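Local atomic coordinates of endoglucanase E (Clostridium thermocellum, PDB entry 2WAO), a protein that probably removes acetyl groups from plant cell-wall polysaccharides through its family 2 carbohydrate esterase domain, and binds cello-oligosaccharide chains in the same active site. Residues A[35-40]-A[86-91]; A[44-49]-A[103-108]; A[239-244]-A[277-282]; A[256-261]-A[289-294]. One frame throughout, in Å; residues are numbered along the deposited sequence.

Contact 1. Residues A[35-40]-A[86-91]; sequences ELNFYG and AHHLVL
E35 and H88 meet on one face of an antiparallel strand pair, where H88 NE2 donates to E35 OE2 over 2.8 Å. The carboxylate oxygen offers its anti lone pair and lies in the imidazole plane, although the two flat groups are turned 70° apart. With E35 CG trans to the backbone N (chi1 171°) and the chain extended, the carboxylate reaches along the face to H88; the carboxylate of E35 may favour the protonated form of H88. N37 OD1 sits at the ring edge, 3.5 Å from H88 CD2, while E35 OE1 is bound by N14 and N37 ND2 binds the carbonyl of A116.

On the other face H87 CB lies over the F38 ring, 3.9 Å from its centroid, and L36 CD1 packs 3.8 Å from L89 CD2. D60 holds H87 ND1. The pairing beneath is regular: L36 and L89 exchange two backbone hydrogen bonds, F38 and H87 two more.

The face of L36, F38 and L89 turns into the beta-sandwich core, touching F107 and F109, with L78 of strand 73-79 beside L89. Strand 52-59 flanks 86-91, and residues 113-114 flank 35-40.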
loop_
_atom_site.group_PDB
_atom_site.type_symbol
_atom_site.label_atom_id
_atom_site.label_comp_id
_atom_site.label_asym_id
_atom_site.label_seq_id
_atom_site.Cartn_x
_atom_site.Cartn_y
_atom_site.Cartn_z
ATOM N N GLU A 35 -4.247 -7.476 -13.326
ATOM C CA GLU A 35 -3.352 -7.287 -14.444
ATOM C C GLU A 35 -3.604 -8.382 -15.510
ATOM O O GLU A 35 -3.781 -9.555 -15.184
ATOM C CB GLU A 35 -1.919 -7.280 -13.921
ATOM C CG GLU A 35 -0.864 -7.297 -14.963
ATOM C CD GLU A 35 0.546 -7.406 -14.364
ATOM O OE1 GLU A 35 0.676 -7.804 -13.168
ATOM O OE2 GLU A 35 1.520 -7.145 -15.116
ATOM N N LEU A 36 -3.670 -7.971 -16.763
ATOM C CA LEU A 36 -4.010 -8.921 -17.841
ATOM C C LEU A 36 -3.482 -8.434 -19.183
ATOM O O LEU A 36 -3.155 -7.271 -19.328
ATOM C CB LEU A 36 -5.538 -9.148 -17.875
ATOM C CG LEU A 36 -6.432 -7.908 -18.145
ATOM C CD1 LEU A 36 -6.387 -7.512 -19.639
ATOM C CD2 LEU A 36 -7.859 -8.199 -17.725
ATOM N N ASN A 37 -3.403 -9.345 -20.146
ATOM C CA ASN A 37 -3.168 -9.019 -21.539
ATOM C C ASN A 37 -4.435 -9.255 -22.355
ATOM O O ASN A 37 -5.156 -10.213 -22.104
ATOM C CB ASN A 37 -2.049 -9.906 -22.105
ATOM C CG ASN A 37 -0.682 -9.608 -21.474
ATOM O OD1 ASN A 37 -0.204 -8.468 -21.486
ATOM N ND2 ASN A 37 -0.064 -10.634 -20.928
ATOM N N PHE A 38 -4.741 -8.353 -23.278
ATOM C CA PHE A 38 -5.890 -8.564 -24.154
ATOM C C PHE A 38 -5.519 -8.227 -25.586
ATOM O O PHE A 38 -4.579 -7.448 -25.848
ATOM C CB PHE A 38 -7.139 -7.790 -23.703
ATOM C CG PHE A 38 -7.032 -6.304 -23.864
ATOM C CD1 PHE A 38 -7.597 -5.659 -24.982
ATOM C CD2 PHE A 38 -6.398 -5.537 -22.889
ATOM C CE1 PHE A 38 -7.497 -4.252 -25.158
ATOM C CE2 PHE A 38 -6.314 -4.124 -23.042
ATOM C CZ PHE A 38 -6.877 -3.483 -24.206
ATOM N N TYR A 39 -6.273 -8.819 -26.496
ATOM C CA TYR A 39 -6.162 -8.512 -27.912
ATOM C C TYR A 39 -7.394 -7.696 -28.285
ATOM O O TYR A 39 -8.512 -8.088 -28.000
ATOM C CB TYR A 39 -6.121 -9.786 -28.770
ATOM C CG TYR A 39 -5.793 -9.468 -30.219
ATOM C CD1 TYR A 39 -4.478 -9.487 -30.670
ATOM C CD2 TYR A 39 -6.792 -9.081 -31.110
ATOM C CE1 TYR A 39 -4.158 -9.165 -32.003
ATOM C CE2 TYR A 39 -6.485 -8.752 -32.454
ATOM C CZ TYR A 39 -5.161 -8.795 -32.875
ATOM O OH TYR A 39 -4.829 -8.476 -34.180
ATOM N N GLY A 40 -7.184 -6.550 -28.899
ATOM C CA GLY A 40 -8.333 -5.789 -29.438
ATOM C C GLY A 40 -8.036 -4.307 -29.483
ATOM O O GLY A 40 -6.872 -3.917 -29.648
ATOM N N ALA A 86 -2.169 -6.750 -29.398
ATOM C CA ALA A 86 -2.089 -7.225 -28.006
ATOM C C ALA A 86 -1.742 -6.023 -27.125
ATOM O O ALA A 86 -0.871 -5.209 -27.476
ATOM C CB ALA A 86 -1.049 -8.337 -27.881
ATOM N N HIS A 87 -2.425 -5.899 -25.998
ATOM C CA HIS A 87 -2.185 -4.766 -25.067
ATOM C C HIS A 87 -2.046 -5.284 -23.639
ATOM O O HIS A 87 -2.657 -6.288 -23.289
ATOM C CB HIS A 87 -3.349 -3.778 -25.146
ATOM C CG HIS A 87 -3.547 -3.203 -26.511
ATOM N ND1 HIS A 87 -2.682 -2.281 -27.050
ATOM C CD2 HIS A 87 -4.474 -3.459 -27.468
ATOM C CE1 HIS A 87 -3.072 -1.976 -28.281
ATOM N NE2 HIS A 87 -4.152 -2.682 -28.560
ATOM N N HIS A 88 -1.259 -4.579 -22.823
ATOM C CA HIS A 88 -1.104 -4.917 -21.406
ATOM C C HIS A 88 -1.924 -3.928 -20.562
ATOM O O HIS A 88 -1.806 -2.721 -20.759
ATOM C CB HIS A 88 0.368 -4.852 -21.037
ATOM C CG HIS A 88 0.641 -5.118 -19.596
ATOM N ND1 HIS A 88 1.098 -4.138 -18.736
ATOM C CD2 HIS A 88 0.516 -6.244 -18.855
ATOM C CE1 HIS A 88 1.260 -4.660 -17.533
ATOM N NE2 HIS A 88 0.909 -5.931 -17.577
ATOM N N LEU A 89 -2.715 -4.442 -19.621
ATOM C CA LEU A 89 -3.583 -3.618 -18.777
ATOM C C LEU A 89 -3.322 -3.879 -17.304
ATOM O O LEU A 89 -3.263 -5.028 -16.886
ATOM C CB LEU A 89 -5.038 -3.919 -19.063
ATOM C CG LEU A 89 -6.130 -3.403 -18.133
ATOM C CD1 LEU A 89 -6.156 -1.853 -18.180
ATOM C CD2 LEU A 89 -7.520 -4.010 -18.531
ATOM N N VAL A 90 -3.160 -2.804 -16.533
ATOM C CA VAL A 90 -3.193 -2.924 -15.075
ATOM C C VAL A 90 -4.373 -2.051 -14.608
ATOM O O VAL A 90 -4.493 -0.889 -15.050
ATOM C CB VAL A 90 -1.895 -2.423 -14.431
ATOM C CG1 VAL A 90 -2.055 -2.348 -12.914
ATOM C CG2 VAL A 90 -0.711 -3.289 -14.839
ATOM N N LEU A 91 -5.259 -2.616 -13.787
ATOM C CA LEU A 91 -6.354 -1.821 -13.181
ATOM C C LEU A 91 -6.056 -1.662 -11.678
ATOM O O LEU A 91 -6.030 -2.654 -10.941
ATOM C CB LEU A 91 -7.716 -2.496 -13.445
ATOM C CG LEU A 91 -8.941 -1.839 -12.827
ATOM C CD1 LEU A 91 -9.092 -0.368 -13.293
ATOM C CD2 LEU A 91 -10.232 -2.646 -13.131
#

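Contact 2. Residues A[44-49]-A[103-108]; sequences SVTIKS and QFLGFD
V45 and F107, T46 and L105, and K48 and Q103 meet along an antiparallel pair that is interrupted by a beta bulge. Backbone bonds come first. S44 and D108 bond each other in both directions, as do K48 and Q103. Between them T46 faces two residues: L105 N donates to T46 O (2.8 Å), whereas T46 N donates to G106 O (3.0 Å). G106 has backbone angles (phi 138°, psi 152°) that suit glycine, and the extra residue brings F104 and F107 onto the same face.

Apolar contacts gather on that face. V45 CG2 lies over the F107 ring, 3.9 Å from the centroid, and meets the edge of the F104 ring. I47 CG1 runs beside F104, 4.0 Å from its CD1. On the reverse face T46 CG2 touches L105 CD1 at 3.9 Å.

Water bridges polar groups on that reverse face. One molecule accepts from K48 NZ (3.0 Å) and donates to Q103 OE1 (2.8 Å); another joins S44 OG to the backbone O of D108. Outside the pair, Q103 NE2 is held by D21 and G24, T46 OG1 by T75, and D108 OD2 by the backbone N of G110.

V45, F104 and F107 face strands 33-40 and 85-93 across the sandwich, while strand 73-79 borders 44-49 and strand 26-27 lies along 103-108.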
loop_
_atom_site.group_PDB
_atom_site.type_symbol
_atom_site.label_atom_id
_atom_site.label_comp_id
_atom_site.label_asym_id
_atom_site.label_seq_id
_atom_site.Cartn_x
_atom_site.Cartn_y
_atom_site.Cartn_z
ATOM N N SER A 44 -13.355 -2.885 -21.167
ATOM C CA SER A 44 -14.345 -2.415 -20.212
ATOM C C SER A 44 -14.317 -3.340 -18.993
ATOM O O SER A 44 -13.901 -4.490 -19.094
ATOM C CB SER A 44 -15.747 -2.410 -20.842
ATOM O OG SER A 44 -15.878 -1.413 -21.850
ATOM N N VAL A 45 -14.795 -2.850 -17.857
ATOM C CA VAL A 45 -14.864 -3.646 -16.637
ATOM C C VAL A 45 -16.127 -3.264 -15.869
ATOM O O VAL A 45 -16.553 -2.111 -15.926
ATOM C CB VAL A 45 -13.573 -3.428 -15.739
ATOM C CG1 VAL A 45 -13.505 -2.006 -15.210
ATOM C CG2 VAL A 45 -13.513 -4.442 -14.560
ATOM N N THR A 46 -16.720 -4.226 -15.173
ATOM C CA THR A 46 -17.788 -3.930 -14.237
ATOM C C THR A 46 -17.242 -4.032 -12.822
ATOM O O THR A 46 -16.628 -5.044 -12.441
ATOM C CB THR A 46 -18.974 -4.904 -14.429
ATOM O OG1 THR A 46 -19.409 -4.820 -15.802
ATOM C CG2 THR A 46 -20.132 -4.532 -13.509
ATOM N N ILE A 47 -17.453 -2.954 -12.066
ATOM C CA ILE A 47 -16.935 -2.825 -10.708
ATOM C C ILE A 47 -18.073 -2.518 -9.743
ATOM O O ILE A 47 -18.860 -1.574 -9.985
ATOM C CB ILE A 47 -15.920 -1.658 -10.622
ATOM C CG1 ILE A 47 -14.634 -2.050 -11.382
ATOM C CG2 ILE A 47 -15.632 -1.309 -9.110
ATOM C CD1 ILE A 47 -13.754 -0.857 -11.799
ATOM N N LYS A 48 -18.134 -3.275 -8.652
ATOM C CA LYS A 48 -18.970 -2.888 -7.514
ATOM C C LYS A 48 -18.098 -2.325 -6.400
ATOM O O LYS A 48 -17.077 -2.926 -6.058
ATOM C CB LYS A 48 -19.788 -4.087 -7.026
ATOM C CG LYS A 48 -20.675 -3.778 -5.806
ATOM C CD LYS A 48 -21.556 -4.971 -5.485
ATOM C CE LYS A 48 -22.013 -4.902 -4.049
ATOM N NZ LYS A 48 -22.650 -6.189 -3.733
ATOM N N SER A 49 -18.507 -1.199 -5.817
ATOM C CA SER A 49 -17.730 -0.500 -4.793
ATOM C C SER A 49 -18.619 -0.114 -3.630
ATOM O O SER A 49 -19.696 0.460 -3.833
ATOM C CB SER A 49 -17.090 0.777 -5.377
ATOM O OG SER A 49 -16.258 1.393 -4.354
ATOM N N GLN A 103 -15.494 -5.204 -5.744
ATOM C CA GLN A 103 -15.635 -6.518 -6.379
ATOM C C GLN A 103 -15.510 -6.304 -7.883
ATOM O O GLN A 103 -16.144 -5.388 -8.449
ATOM C CB GLN A 103 -16.987 -7.117 -5.985
ATOM C CG GLN A 103 -17.233 -8.534 -6.538
ATOM C CD GLN A 103 -18.489 -9.190 -5.991
ATOM O OE1 GLN A 103 -19.492 -8.508 -5.678
ATOM N NE2 GLN A 103 -18.439 -10.524 -5.835
ATOM N N PHE A 104 -14.680 -7.134 -8.521
ATOM C CA PHE A 104 -14.506 -7.093 -9.955
ATOM C C PHE A 104 -15.452 -8.100 -10.537
ATOM O O PHE A 104 -15.380 -9.299 -10.222
ATOM C CB PHE A 104 -13.032 -7.320 -10.379
ATOM C CG PHE A 104 -12.138 -6.238 -9.881
ATOM C CD1 PHE A 104 -12.115 -5.009 -10.511
ATOM C CD2 PHE A 104 -11.398 -6.423 -8.719
ATOM C CE1 PHE A 104 -11.325 -3.969 -10.013
ATOM C CE2 PHE A 104 -10.606 -5.396 -8.197
ATOM C CZ PHE A 104 -10.567 -4.165 -8.855
ATOM N N LEU A 105 -16.385 -7.597 -11.335
ATOM C CA LEU A 105 -17.454 -8.445 -11.836
ATOM C C LEU A 105 -17.272 -8.910 -13.276
ATOM O O LEU A 105 -18.115 -9.644 -13.774
ATOM C CB LEU A 105 -18.809 -7.777 -11.631
ATOM C CG LEU A 105 -19.165 -7.587 -10.165
ATOM C CD1 LEU A 105 -20.296 -6.563 -10.134
ATOM C CD2 LEU A 105 -19.589 -8.906 -9.506
ATOM N N GLY A 106 -16.167 -8.540 -13.924
ATOM C CA GLY A 106 -15.899 -9.060 -15.255
ATOM C C GLY A 106 -15.385 -8.025 -16.208
ATOM O O GLY A 106 -15.693 -6.847 -16.080
ATOM N N PHE A 107 -14.604 -8.483 -17.173
ATOM C CA PHE A 107 -14.076 -7.616 -18.210
ATOM C C PHE A 107 -14.806 -7.866 -19.506
ATOM O O PHE A 107 -15.377 -8.937 -19.699
ATOM C CB PHE A 107 -12.573 -7.869 -18.388
ATOM C CG PHE A 107 -11.723 -7.305 -17.269
ATOM C CD1 PHE A 107 -11.144 -6.041 -17.388
ATOM C CD2 PHE A 107 -11.483 -8.051 -16.107
ATOM C CE1 PHE A 107 -10.345 -5.516 -16.324
ATOM C CE2 PHE A 107 -10.686 -7.551 -15.053
ATOM C CZ PHE A 107 -10.132 -6.296 -15.164
ATOM N N ASP A 108 -14.768 -6.881 -20.406
ATOM C CA ASP A 108 -15.240 -7.072 -21.781
ATOM C C ASP A 108 -14.279 -6.414 -22.772
ATOM O O ASP A 108 -13.886 -5.259 -22.598
ATOM C CB ASP A 108 -16.652 -6.525 -21.981
ATOM C CG ASP A 108 -17.156 -6.806 -23.400
ATOM O OD1 ASP A 108 -17.816 -7.829 -23.559
ATOM O OD2 ASP A 108 -16.799 -6.093 -24.350
HETATM O O HOH W 1 -15.192 -2.992 -24.108
HETATM O O HOH W 2 -17.635 -5.069 -18.128
HETATM O O HOH W 3 -20.413 -8.109 -3.021
#

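Contact 3. Residues A[239-244]-A[277-282]; sequences AYKNLI and TEVVND
V279 plugs between Y240 and I244 where two helices of the SGNH-hydrolase alpha/beta/alpha fold lie together on one face of the parallel sheet. Their segment axes come within 10.1 Å and cross at -47°, so they touch over a short patch.

The tight part lies next to the sheet and is wholly apolar. V279 CG1, swung to the far side of CB from the backbone N (chi1 168°), points across to I244 CD1, and at 3.4 Å the two methyls are closer than ordinary van der Waals contact. The same V279 CG1 is 3.9 Å from Y240 CD2, approaching the ring obliquely, and V279 CG2 rests against Y240 CB. The I244 and V279 side chains run antiparallel alongside each other, and that of Y240 lies roughly perpendicular to V279. Beneath this cluster Y240 and I244 reach C258 of strand 255-260, and V280 packs on C258 and F293.

Farther from the sheet the packing gives way to a more open, charged margin. The extended K241 chain passes V279, its CG 4.1 Å from V279 CG1, and carries the ammonium group to a salt bridge with D282. E278 OE1 pairs with K233 NZ at the start of helix 233-250, a second ionic link between the helices.

D282 divides its carboxylate between two cations: OD1 pairs with R285 NH2, and OD2 with K241 NZ, modelled at 2.5 Å, shorter than such a bond normally is and doubtful in detail.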
loop_
_atom_site.group_PDB
_atom_site.type_symbol
_atom_site.label_atom_id
_atom_site.label_comp_id
_atom_site.label_asym_id
_atom_site.label_seq_id
_atom_site.Cartn_x
_atom_site.Cartn_y
_atom_site.Cartn_z
ATOM N N ALA A 239 4.652 -3.307 21.509
ATOM C CA ALA A 239 3.694 -3.391 20.407
ATOM C C ALA A 239 4.470 -3.583 19.097
ATOM O O ALA A 239 4.083 -4.384 18.250
ATOM C CB ALA A 239 2.787 -2.117 20.350
ATOM N N TYR A 240 5.564 -2.816 18.936
ATOM C CA TYR A 240 6.355 -2.902 17.718
ATOM C C TYR A 240 7.011 -4.284 17.624
ATOM O O TYR A 240 6.931 -4.937 16.589
ATOM C CB TYR A 240 7.390 -1.742 17.651
ATOM C CG TYR A 240 7.766 -1.349 16.214
ATOM C CD1 TYR A 240 7.614 -0.040 15.765
ATOM C CD2 TYR A 240 8.281 -2.293 15.304
ATOM C CE1 TYR A 240 7.932 0.342 14.474
ATOM C CE2 TYR A 240 8.587 -1.915 13.971
ATOM C CZ TYR A 240 8.404 -0.614 13.572
ATOM O OH TYR A 240 8.733 -0.254 12.272
ATOM N N LYS A 241 7.621 -4.741 18.725
ATOM C CA LYS A 241 8.177 -6.093 18.804
ATOM C C LYS A 241 7.130 -7.183 18.504
ATOM O O LYS A 241 7.447 -8.120 17.793
ATOM C CB LYS A 241 8.858 -6.343 20.158
ATOM C CG LYS A 241 10.118 -5.510 20.309
ATOM C CD LYS A 241 10.744 -5.683 21.675
ATOM C CE LYS A 241 12.140 -5.032 21.738
ATOM N NZ LYS A 241 12.814 -5.204 23.086
ATOM N N ASN A 242 5.920 -7.033 19.017
ATOM C CA ASN A 242 4.822 -7.979 18.752
ATOM C C ASN A 242 4.575 -8.108 17.254
ATOM O O ASN A 242 4.400 -9.212 16.719
ATOM C CB ASN A 242 3.531 -7.462 19.393
ATOM C CG ASN A 242 3.439 -7.752 20.873
ATOM O OD1 ASN A 242 4.138 -8.616 21.413
ATOM N ND2 ASN A 242 2.541 -7.036 21.543
ATOM N N LEU A 243 4.558 -6.944 16.579
ATOM C CA LEU A 243 4.302 -6.885 15.142
ATOM C C LEU A 243 5.427 -7.599 14.369
ATOM O O LEU A 243 5.146 -8.455 13.538
ATOM C CB LEU A 243 4.105 -5.423 14.646
ATOM C CG LEU A 243 3.980 -5.319 13.113
ATOM C CD1 LEU A 243 2.770 -6.172 12.595
ATOM C CD2 LEU A 243 3.935 -3.845 12.708
ATOM N N ILE A 244 6.676 -7.317 14.721
ATOM C CA ILE A 244 7.821 -7.956 14.058
ATOM C C ILE A 244 7.781 -9.481 14.267
ATOM O O ILE A 244 8.033 -10.234 13.327
ATOM C CB ILE A 244 9.150 -7.354 14.567
ATOM C CG1 ILE A 244 9.307 -5.891 14.115
ATOM C CG2 ILE A 244 10.369 -8.190 14.013
ATOM C CD1 ILE A 244 10.528 -5.150 14.747
ATOM N N THR A 277 14.618 2.477 16.808
ATOM C CA THR A 277 15.977 1.958 16.645
ATOM C C THR A 277 16.273 1.005 17.808
ATOM O O THR A 277 17.041 0.057 17.637
ATOM C CB THR A 277 17.067 3.075 16.570
ATOM O OG1 THR A 277 16.959 3.883 17.746
ATOM C CG2 THR A 277 16.912 3.951 15.302
ATOM N N GLU A 278 15.671 1.244 18.980
ATOM C CA GLU A 278 15.837 0.309 20.116
ATOM C C GLU A 278 15.249 -1.061 19.743
ATOM O O GLU A 278 15.860 -2.108 19.984
ATOM C CB GLU A 278 15.206 0.867 21.392
ATOM C CG GLU A 278 15.371 -0.044 22.605
ATOM C CD GLU A 278 14.987 0.659 23.918
ATOM O OE1 GLU A 278 15.509 1.788 24.193
ATOM O OE2 GLU A 278 14.129 0.073 24.647
ATOM N N VAL A 279 14.073 -1.035 19.133
ATOM C CA VAL A 279 13.423 -2.261 18.644
ATOM C C VAL A 279 14.339 -3.026 17.689
ATOM O O VAL A 279 14.571 -4.239 17.867
ATOM C CB VAL A 279 12.024 -1.949 18.020
ATOM C CG1 VAL A 279 11.520 -3.166 17.278
ATOM C CG2 VAL A 279 11.020 -1.499 19.115
ATOM N N VAL A 280 14.907 -2.334 16.687
ATOM C CA VAL A 280 15.749 -2.987 15.704
ATOM C C VAL A 280 17.022 -3.553 16.359
ATOM O O VAL A 280 17.386 -4.709 16.129
ATOM C CB VAL A 280 16.114 -2.029 14.505
ATOM C CG1 VAL A 280 17.151 -2.633 13.638
ATOM C CG2 VAL A 280 14.869 -1.667 13.681
ATOM N N ASN A 281 17.703 -2.731 17.142
ATOM C CA ASN A 281 18.892 -3.191 17.857
ATOM C C ASN A 281 18.608 -4.401 18.779
ATOM O O ASN A 281 19.431 -5.281 18.834
ATOM C CB ASN A 281 19.536 -2.047 18.649
ATOM C CG ASN A 281 20.233 -1.038 17.742
ATOM O OD1 ASN A 281 20.181 0.160 17.987
ATOM N ND2 ASN A 281 20.889 -1.519 16.725
ATOM N N ASP A 282 17.472 -4.416 19.476
ATOM C CA ASP A 282 17.092 -5.558 20.330
ATOM C C ASP A 282 16.833 -6.804 19.473
ATOM O O ASP A 282 17.270 -7.905 19.823
ATOM C CB ASP A 282 15.800 -5.267 21.120
ATOM C CG ASP A 282 16.007 -4.302 22.292
ATOM O OD1 ASP A 282 17.164 -3.846 22.497
ATOM O OD2 ASP A 282 15.004 -4.008 23.009
#

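Contact 4. Residues A[256-261]-A[289-294]; sequences IFCCVG and LKVYFV
Y292 leans over the phenyl ring of F257, its neighbour in register on the adjoining parallel strand. Its CB is 3.9 Å from F257 CD1, and CG comes to 4.0 Å from F257 CE1. The main contact is made by CD2, which stands over one face of the F257 ring, displaced toward the rim and 3.4 Å from F257 CE1. CE2 then meets F257 CZ at 3.7 Å, and the hydroxyl OH beyond it is hydrogen-bonded to H255 ND1. The planes are inclined by 40°, so the pair is oblique. F257 CG stands anti to its carbonyl carbon (chi1 -70°), which keeps its ring beside Y292; V294 CG2 closes on the ring edge, 3.9 Å from F257 CD1.

C258 SG and V291 CG1 touch on the reverse face, where V260 CG2 also reaches the edge of the F293 ring, 3.7 Å from F293 CE1. Five backbone bonds join the segments in the staggered parallel pattern, the first to the loop residue K290: I256 N to K290 O, Y292 N to I256 O, C258 N to Y292 O, V294 N to C258 O, and V260 N to V294 O.

Helix 266-285 joins these strands as a beta-alpha-beta crossover and, with helix 233-250, packs over C258 and its face. Helix 313-331 lies against F257, Y292 and V294 on the other side; strand 216-220 borders 256-261, and strand 291-295 is one of the sheet's two outermost strands.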
loop_
_atom_site.group_PDB
_atom_site.type_symbol
_atom_site.label_atom_id
_atom_site.label_comp_id
_atom_site.label_asym_id
_atom_site.label_seq_id
_atom_site.Cartn_x
_atom_site.Cartn_y
_atom_site.Cartn_z
ATOM N N ILE A 256 13.228 -7.558 7.036
ATOM C CA ILE A 256 12.196 -6.627 7.581
ATOM C C ILE A 256 12.821 -5.230 7.748
ATOM O O ILE A 256 13.830 -5.078 8.473
ATOM C CB ILE A 256 11.610 -7.125 8.939
ATOM C CG1 ILE A 256 10.965 -8.524 8.750
ATOM C CG2 ILE A 256 10.572 -6.089 9.534
ATOM C CD1 ILE A 256 10.522 -9.197 10.098
ATOM N N PHE A 257 12.216 -4.224 7.111
ATOM C CA PHE A 257 12.733 -2.823 7.164
ATOM C C PHE A 257 11.794 -1.984 7.996
ATOM O O PHE A 257 10.607 -1.847 7.638
ATOM C CB PHE A 257 12.859 -2.269 5.732
ATOM C CG PHE A 257 13.949 -2.921 4.959
ATOM C CD1 PHE A 257 15.229 -2.333 4.908
ATOM C CD2 PHE A 257 13.707 -4.112 4.256
ATOM C CE1 PHE A 257 16.256 -2.940 4.186
ATOM C CE2 PHE A 257 14.736 -4.726 3.543
ATOM C CZ PHE A 257 15.997 -4.151 3.501
ATOM N N CYS A 258 12.299 -1.491 9.126
ATOM C CA CYS A 258 11.506 -0.672 10.080
ATOM C C CYS A 258 11.797 0.813 9.860
ATOM O O CYS A 258 12.967 1.247 9.971
ATOM C CB CYS A 258 11.868 -1.059 11.516
ATOM S SG CYS A 258 11.484 -2.774 11.865
ATOM N N CYS A 259 10.777 1.597 9.523
ATOM C CA CYS A 259 11.045 2.937 8.933
ATOM C C CYS A 259 10.417 4.041 9.749
ATOM O O CYS A 259 9.312 3.872 10.260
ATOM C CB CYS A 259 10.492 3.037 7.498
ATOM S SG CYS A 259 11.071 1.772 6.371
ATOM N N VAL A 260 11.124 5.162 9.881
ATOM C CA VAL A 260 10.569 6.331 10.555
ATOM C C VAL A 260 10.645 7.530 9.586
ATOM O O VAL A 260 11.662 7.746 8.973
ATOM C CB VAL A 260 11.373 6.608 11.865
ATOM C CG1 VAL A 260 10.973 7.905 12.463
ATOM C CG2 VAL A 260 11.098 5.472 12.899
ATOM N N GLY A 261 9.566 8.295 9.471
ATOM C CA GLY A 261 9.562 9.562 8.727
ATOM C C GLY A 261 8.584 9.400 7.578
ATOM O O GLY A 261 8.168 8.288 7.286
ATOM N N LEU A 289 19.269 -10.968 12.478
ATOM C CA LEU A 289 20.060 -9.999 11.718
ATOM C C LEU A 289 19.358 -9.444 10.451
ATOM O O LEU A 289 19.912 -8.566 9.778
ATOM C CB LEU A 289 21.428 -10.600 11.353
ATOM C CG LEU A 289 22.284 -11.078 12.537
ATOM C CD1 LEU A 289 23.689 -11.498 12.059
ATOM C CD2 LEU A 289 22.296 -9.964 13.632
ATOM N N LYS A 290 18.175 -9.964 10.132
ATOM C CA LYS A 290 17.403 -9.491 8.980
ATOM C C LYS A 290 16.249 -8.557 9.374
ATOM O O LYS A 290 15.181 -8.609 8.789
ATOM C CB LYS A 290 16.913 -10.677 8.158
ATOM C CG LYS A 290 18.100 -11.488 7.602
ATOM C CD LYS A 290 17.677 -12.861 7.157
ATOM C CE LYS A 290 16.748 -12.751 5.978
ATOM N NZ LYS A 290 16.660 -14.067 5.215
ATOM N N VAL A 291 16.503 -7.688 10.357
ATOM C CA VAL A 291 15.632 -6.583 10.763
ATOM C C VAL A 291 16.558 -5.346 10.695
ATOM O O VAL A 291 17.679 -5.331 11.263
ATOM C CB VAL A 291 15.090 -6.728 12.154
ATOM C CG1 VAL A 291 14.104 -5.555 12.422
ATOM C CG2 VAL A 291 14.311 -7.989 12.223
ATOM N N TYR A 292 16.094 -4.355 9.954
ATOM C CA TYR A 292 16.867 -3.135 9.626
ATOM C C TYR A 292 16.090 -1.889 9.939
ATOM O O TYR A 292 14.844 -1.897 9.990
ATOM C CB TYR A 292 17.202 -3.089 8.148
ATOM C CG TYR A 292 17.684 -4.426 7.599
ATOM C CD1 TYR A 292 18.938 -4.950 7.962
ATOM C CD2 TYR A 292 16.890 -5.139 6.723
ATOM C CE1 TYR A 292 19.393 -6.201 7.416
ATOM C CE2 TYR A 292 17.310 -6.400 6.179
ATOM C CZ TYR A 292 18.557 -6.908 6.567
ATOM O OH TYR A 292 18.943 -8.114 6.025
ATOM N N PHE A 293 16.840 -0.806 10.095
ATOM C CA PHE A 293 16.260 0.514 10.294
ATOM C C PHE A 293 16.435 1.462 9.085
ATOM O O PHE A 293 17.521 1.514 8.461
ATOM C CB PHE A 293 16.863 1.174 11.542
ATOM C CG PHE A 293 16.304 2.536 11.811
ATOM C CD1 PHE A 293 14.982 2.682 12.256
ATOM C CD2 PHE A 293 17.092 3.688 11.604
ATOM C CE1 PHE A 293 14.429 3.925 12.510
ATOM C CE2 PHE A 293 16.547 4.956 11.851
ATOM C CZ PHE A 293 15.199 5.079 12.299
ATOM N N VAL A 294 15.383 2.217 8.778
ATOM C CA VAL A 294 15.484 3.267 7.717
ATOM C C VAL A 294 14.803 4.528 8.197
ATOM O O VAL A 294 13.682 4.484 8.705
ATOM C CB VAL A 294 14.842 2.838 6.356
ATOM C CG1 VAL A 294 15.044 3.913 5.255
ATOM C CG2 VAL A 294 15.299 1.430 5.920
#

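In the fold
The four contacts form two pairs, one in each family region of the chain. Contacts 1 and 2, centres 15 Å apart, come first; their segments alternate along the sequence and their strands belong to two antiparallel sheets facing each other, joined by L36, L89 and L91 packing on F104, F107 and V45. Contacts 3 and 4, centres 9 Å apart, also interleave: the helices of contact 3 cover one face of the parallel sheet that holds contact 4, with Y240 OH against C258 CB and T277 on F293. Contacts 1 and 3 lie about 42 Å apart between centres. The beta-sandwich and the SGNH hydrolase region thus have separate cores, the glucose chain being bound by residues of the latter.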